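Local coordinates for replication protein B (Plasmid RSF1010, PDB 3H20) that is a primase that probably synthesises short primers from nucleoside triphosphates on single-stranded DNA for replication of the plasmid, at residues 222-227 / 266-271; 226-231 / 244-249. All blocks are in the same frame, centred on the assembly; numbering follows the deposited sequence.

Contact 1: residues 222-227 / 266-271; sequences DEYRSE and EASPAL
Tyr224 and Arg225 of helix 220-234 meet Ala267 and Ser268 in a helix-to-junction packing contact, set in the C-terminal helical bundle; the centre of the contact lies about 39 Å from that of the chain. The tyrosine does most of the work. With CG swung anti to the backbone N (chi1 169°), its ring extends across to the other segment, where Ala267 CB lies at the ring edge, near the ring plane, 3.7 Å from CE2. Further out, the phenol oxygen reaches the junction between two helices: Tyr224 OH packs 3.2 Å from Ser268 CB. Ser268 is where helix 257-267 gives way to the short, weakly bonded helix that follows, and it serves as N-cap of the latter, its OG accepting from Leu271 N at 3.0 Å with an N-H...O angle of 155°. Both hydroxyls are also tied to one carboxylate on helix 239-252, Tyr224 OH to OD1 of Asp243 and Ser268 OG to OD2, and this shared partner fixes the buried polar ends side by side. A phenylalanine in place of Tyr224 would probably keep the ring packing but leave Asp243 OD1 without its hydroxyl mate. Toward the exposed flank, the Arg225 chain bends at chi3 (78°) and brings NH1 to 3.8 Å from Ala267 CB, so that the methyl sits between arginine and tyrosine. Leu221 also touches Ala267, while Ala263 and Met264 pack against the tyrosine.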
loop_
_atom_site.group_PDB
_atom_site.type_symbol
_atom_site.label_atom_id
_atom_site.label_comp_id
_atom_site.label_asym_id
_atom_site.label_seq_id
_atom_site.Cartn_x
_atom_site.Cartn_y
_atom_site.Cartn_z
ATOM N N ASP A 222 -25.514 15.648 -13.391
ATOM C CA ASP A 222 -25.151 14.236 -13.563
ATOM C C ASP A 222 -25.858 13.365 -12.529
ATOM O O ASP A 222 -26.301 12.255 -12.832
ATOM C CB ASP A 222 -23.634 14.042 -13.441
ATOM C CG ASP A 222 -22.839 14.935 -14.383
ATOM O OD1 ASP A 222 -23.288 15.185 -15.528
ATOM O OD2 ASP A 222 -21.743 15.375 -13.973
ATOM N N GLU A 223 -25.951 13.897 -11.312
ATOM C CA GLU A 223 -26.606 13.253 -10.179
ATOM C C GLU A 223 -28.105 13.072 -10.440
ATOM O O GLU A 223 -28.667 12.001 -10.195
ATOM C CB GLU A 223 -26.394 14.122 -8.937
ATOM C CG GLU A 223 -26.453 13.401 -7.609
ATOM C CD GLU A 223 -26.030 14.291 -6.451
ATOM O OE1 GLU A 223 -25.052 15.055 -6.619
ATOM O OE2 GLU A 223 -26.665 14.215 -5.373
ATOM N N TYR A 224 -28.735 14.130 -10.944
ATOM C CA TYR A 224 -30.151 14.110 -11.307
ATOM C C TYR A 224 -30.441 13.089 -12.414
ATOM O O TYR A 224 -31.346 12.265 -12.280
ATOM C CB TYR A 224 -30.615 15.517 -11.709
ATOM C CG TYR A 224 -31.986 15.569 -12.348
ATOM C CD1 TYR A 224 -33.148 15.574 -11.569
ATOM C CD2 TYR A 224 -32.119 15.628 -13.735
ATOM C CE1 TYR A 224 -34.410 15.621 -12.164
ATOM C CE2 TYR A 224 -33.365 15.672 -14.333
ATOM C CZ TYR A 224 -34.502 15.667 -13.546
ATOM O OH TYR A 224 -35.728 15.709 -14.157
ATOM N N ARG A 225 -29.654 13.139 -13.490
ATOM C CA ARG A 225 -29.817 12.232 -14.628
ATOM C C ARG A 225 -29.640 10.764 -14.231
ATOM O O ARG A 225 -30.358 9.890 -14.725
ATOM C CB ARG A 225 -28.854 12.611 -15.756
ATOM C CG ARG A 225 -29.122 13.987 -16.359
ATOM C CD ARG A 225 -27.892 14.545 -17.062
ATOM N NE ARG A 225 -27.691 13.954 -18.383
ATOM C CZ ARG A 225 -28.185 14.452 -19.515
ATOM N NH1 ARG A 225 -28.919 15.560 -19.510
ATOM N NH2 ARG A 225 -27.945 13.835 -20.663
ATOM N N SER A 226 -28.687 10.507 -13.335
ATOM C CA SER A 226 -28.435 9.161 -12.817
ATOM C C SER A 226 -29.665 8.579 -12.112
ATOM O O SER A 226 -30.076 7.454 -12.405
ATOM C CB SER A 226 -27.234 9.172 -11.868
ATOM O OG SER A 226 -26.699 7.871 -11.711
ATOM N N GLU A 227 -30.251 9.355 -11.200
ATOM C CA GLU A 227 -31.464 8.943 -10.489
ATOM C C GLU A 227 -32.638 8.729 -11.453
ATOM O O GLU A 227 -33.350 7.726 -11.356
ATOM C CB GLU A 227 -31.851 9.961 -9.404
ATOM C CG GLU A 227 -30.821 10.154 -8.278
ATOM C CD GLU A 227 -30.513 8.879 -7.498
ATOM O OE1 GLU A 227 -31.440 8.077 -7.248
ATOM O OE2 GLU A 227 -29.335 8.675 -7.128
ATOM N N GLU A 266 -32.778 21.987 -17.121
ATOM C CA GLU A 266 -31.966 21.491 -18.234
ATOM C C GLU A 266 -32.407 20.118 -18.746
ATOM O O GLU A 266 -32.392 19.881 -19.954
ATOM C CB GLU A 266 -30.490 21.435 -17.823
ATOM C CG GLU A 266 -29.511 21.191 -18.972
ATOM C CD GLU A 266 -29.362 22.395 -19.891
ATOM O OE1 GLU A 266 -29.464 23.541 -19.396
ATOM O OE2 GLU A 266 -29.137 22.199 -21.107
ATOM N N ALA A 267 -32.807 19.229 -17.834
ATOM C CA ALA A 267 -32.937 17.803 -18.159
ATOM C C ALA A 267 -34.296 17.131 -17.898
ATOM O O ALA A 267 -34.495 15.991 -18.310
ATOM C CB ALA A 267 -31.812 17.005 -17.470
ATOM N N SER A 268 -35.220 17.820 -17.225
ATOM C CA SER A 268 -36.518 17.221 -16.875
ATOM C C SER A 268 -37.470 17.080 -18.058
ATOM O O SER A 268 -37.847 18.081 -18.668
ATOM C CB SER A 268 -37.217 18.006 -15.758
ATOM O OG SER A 268 -38.549 17.545 -15.578
ATOM N N PRO A 269 -37.869 15.837 -18.383
ATOM C CA PRO A 269 -38.900 15.650 -19.405
ATOM C C PRO A 269 -40.248 16.230 -18.973
ATOM O O PRO A 269 -40.947 16.804 -19.804
ATOM C CB PRO A 269 -38.985 14.128 -19.565
ATOM C CG PRO A 269 -38.412 13.570 -18.312
ATOM C CD PRO A 269 -37.372 14.550 -17.852
ATOM N N ALA A 270 -40.600 16.099 -17.690
ATOM C CA ALA A 270 -41.857 16.662 -17.177
ATOM C C ALA A 270 -41.911 18.187 -17.335
ATOM O O ALA A 270 -42.972 18.752 -17.626
ATOM C CB ALA A 270 -42.084 16.265 -15.717
ATOM N N LEU A 271 -40.766 18.842 -17.144
ATOM C CA LEU A 271 -40.657 20.294 -17.284
ATOM C C LEU A 271 -40.837 20.752 -18.728
ATOM O O LEU A 271 -41.492 21.764 -18.976
ATOM C CB LEU A 271 -39.314 20.799 -16.751
ATOM C CG LEU A 271 -39.076 22.300 -16.953
ATOM C CD1 LEU A 271 -39.458 23.069 -15.706
ATOM C CD2 LEU A 271 -37.645 22.585 -17.356
#

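Contact 2: residues 226-231 / 244-249; sequences SEMAGL and FIAAQK
Leu231 and Ile245 make the first shell here, their branches crossing at a slant so that Leu231 CD2 lies 3.7 Å from Ile245 CG2. The other leucine methyl turns to the backbone, CD1 standing 3.7 Å from Ala246 N and about as near to Ile245 CB. Ala246 is the small residue on which three neighbours converge: its CB takes Met228 SD at 3.9 Å, and Leu231 CD1 and Glu227 CB approach it only slightly less closely. Because it is so short, the backbones come close, with the CA atoms of Glu227 and Ala246 only 5.7 Å apart. In the methionine, the bend at chi2 (-66°) brings SD over to the alanine methyl. One shell further out, the axes of segments 226-231 and 244-249 approach to 9.3 Å, with 144° between their directions, a broadly antiparallel arrangement of neighbours in a helical bundle joined by a short connection. Cys242 touches both Met228 and Leu231, and Phe235 touches Ile245. At the margin the aliphatic part of Lys249 lies against the glutamate carboxylate, CD 3.1 Å from Glu227 OE1, whereas NZ stays 4.8 Å from that oxygen. The salt bridge of Glu227 goes instead through OE2 to Arg253. The pairing is therefore chiefly apolar, and Lys249 probably adds a diffuse electrostatic attraction to the carboxylate without a direct bond.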
loop_
_atom_site.group_PDB
_atom_site.type_symbol
_atom_site.label_atom_id
_atom_site.label_comp_id
_atom_site.label_asym_id
_atom_site.label_seq_id
_atom_site.Cartn_x
_atom_site.Cartn_y
_atom_site.Cartn_z
ATOM N N SER A 226 -28.687 10.507 -13.335
ATOM C CA SER A 226 -28.435 9.161 -12.817
ATOM C C SER A 226 -29.665 8.579 -12.112
ATOM O O SER A 226 -30.076 7.454 -12.405
ATOM C CB SER A 226 -27.234 9.172 -11.868
ATOM O OG SER A 226 -26.699 7.871 -11.711
ATOM N N GLU A 227 -30.251 9.355 -11.200
ATOM C CA GLU A 227 -31.464 8.943 -10.489
ATOM C C GLU A 227 -32.638 8.729 -11.453
ATOM O O GLU A 227 -33.350 7.726 -11.356
ATOM C CB GLU A 227 -31.851 9.961 -9.404
ATOM C CG GLU A 227 -30.821 10.154 -8.278
ATOM C CD GLU A 227 -30.513 8.879 -7.498
ATOM O OE1 GLU A 227 -31.440 8.077 -7.248
ATOM O OE2 GLU A 227 -29.335 8.675 -7.128
ATOM N N MET A 228 -32.823 9.667 -12.383
ATOM C CA MET A 228 -33.928 9.610 -13.345
ATOM C C MET A 228 -33.904 8.358 -14.226
ATOM O O MET A 228 -34.948 7.746 -14.462
ATOM C CB MET A 228 -33.963 10.872 -14.220
ATOM C CG MET A 228 -34.368 12.146 -13.481
ATOM S SD MET A 228 -36.071 12.137 -12.881
ATOM C CE MET A 228 -36.951 12.420 -14.430
ATOM N N ALA A 229 -32.715 7.978 -14.696
ATOM C CA ALA A 229 -32.551 6.824 -15.584
ATOM C C ALA A 229 -33.147 5.532 -15.012
ATOM O O ALA A 229 -33.626 4.679 -15.763
ATOM C CB ALA A 229 -31.078 6.626 -15.936
ATOM N N GLY A 230 -33.110 5.399 -13.689
ATOM C CA GLY A 230 -33.727 4.267 -13.003
ATOM C C GLY A 230 -35.180 4.504 -12.618
ATOM O O GLY A 230 -35.974 3.563 -12.569
ATOM N N LEU A 231 -35.533 5.761 -12.349
ATOM C CA LEU A 231 -36.886 6.094 -11.899
ATOM C C LEU A 231 -37.930 5.966 -13.005
ATOM O O LEU A 231 -39.040 5.486 -12.758
ATOM C CB LEU A 231 -36.934 7.491 -11.266
ATOM C CG LEU A 231 -36.440 7.640 -9.821
ATOM C CD1 LEU A 231 -36.190 9.107 -9.474
ATOM C CD2 LEU A 231 -37.418 7.020 -8.823
ATOM N N PHE A 244 -39.890 14.471 -8.480
ATOM C CA PHE A 244 -40.045 14.620 -7.037
ATOM C C PHE A 244 -39.065 13.710 -6.277
ATOM O O PHE A 244 -38.400 14.152 -5.341
ATOM C CB PHE A 244 -41.490 14.326 -6.621
ATOM C CG PHE A 244 -41.730 14.444 -5.144
ATOM C CD1 PHE A 244 -42.081 15.662 -4.580
ATOM C CD2 PHE A 244 -41.593 13.336 -4.312
ATOM C CE1 PHE A 244 -42.301 15.776 -3.207
ATOM C CE2 PHE A 244 -41.799 13.444 -2.939
ATOM C CZ PHE A 244 -42.159 14.665 -2.390
ATOM N N ILE A 245 -38.999 12.443 -6.676
ATOM C CA ILE A 245 -38.116 11.480 -6.007
ATOM C C ILE A 245 -36.632 11.807 -6.229
ATOM O O ILE A 245 -35.825 11.705 -5.300
ATOM C CB ILE A 245 -38.435 10.010 -6.409
ATOM C CG1 ILE A 245 -39.872 9.642 -6.013
ATOM C CG2 ILE A 245 -37.441 9.052 -5.762
ATOM C CD1 ILE A 245 -40.327 8.264 -6.455
ATOM N N ALA A 246 -36.272 12.191 -7.453
ATOM C CA ALA A 246 -34.899 12.610 -7.747
ATOM C C ALA A 246 -34.523 13.858 -6.930
ATOM O O ALA A 246 -33.459 13.903 -6.304
ATOM C CB ALA A 246 -34.712 12.856 -9.255
ATOM N N ALA A 247 -35.412 14.847 -6.907
ATOM C CA ALA A 247 -35.196 16.064 -6.112
ATOM C C ALA A 247 -35.036 15.748 -4.626
ATOM O O ALA A 247 -34.185 16.330 -3.952
ATOM C CB ALA A 247 -36.333 17.068 -6.327
ATOM N N GLN A 248 -35.852 14.827 -4.119
ATOM C CA GLN A 248 -35.754 14.419 -2.713
ATOM C C GLN A 248 -34.384 13.792 -2.411
ATOM O O GLN A 248 -33.805 14.042 -1.349
ATOM C CB GLN A 248 -36.887 13.459 -2.337
ATOM C CG GLN A 248 -36.864 13.064 -0.864
ATOM C CD GLN A 248 -37.650 11.815 -0.554
ATOM O OE1 GLN A 248 -38.220 11.189 -1.446
ATOM N NE2 GLN A 248 -37.664 11.427 0.732
ATOM N N LYS A 249 -33.874 12.989 -3.346
ATOM C CA LYS A 249 -32.574 12.330 -3.183
ATOM C C LYS A 249 -31.423 13.334 -3.203
ATOM O O LYS A 249 -30.580 13.326 -2.307
ATOM C CB LYS A 249 -32.374 11.240 -4.237
ATOM C CG LYS A 249 -33.015 9.909 -3.870
ATOM C CD LYS A 249 -33.399 9.119 -5.111
ATOM C CE LYS A 249 -33.610 7.635 -4.808
ATOM N NZ LYS A 249 -34.701 7.388 -3.818
#

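Both contacts are partly buried, but contact 1 runs out to the surface at Arg225, whereas contact 2 lies deeper, with no fully exposed residue among those that touch and with partly exposed Glu227, Lys249 and Ile245 at its border. Both draw on successive turns of helix 220-234, with centres 8 Å apart: contact 1 joins it to the junction after helix 257-267, contact 2 to helix 239-252. Their chemistry follows from these partners. A helix junction brings polar groups that must be satisfied inside, and contact 1 combines packing with hydroxyls; a regular helix pair allows contact 2 to rest on aliphatic groups and sulfur. Tyr224 CD1 meets Ala246 CB at 3.9 Å and Pro269 touches Met228, so the two packings adjoin.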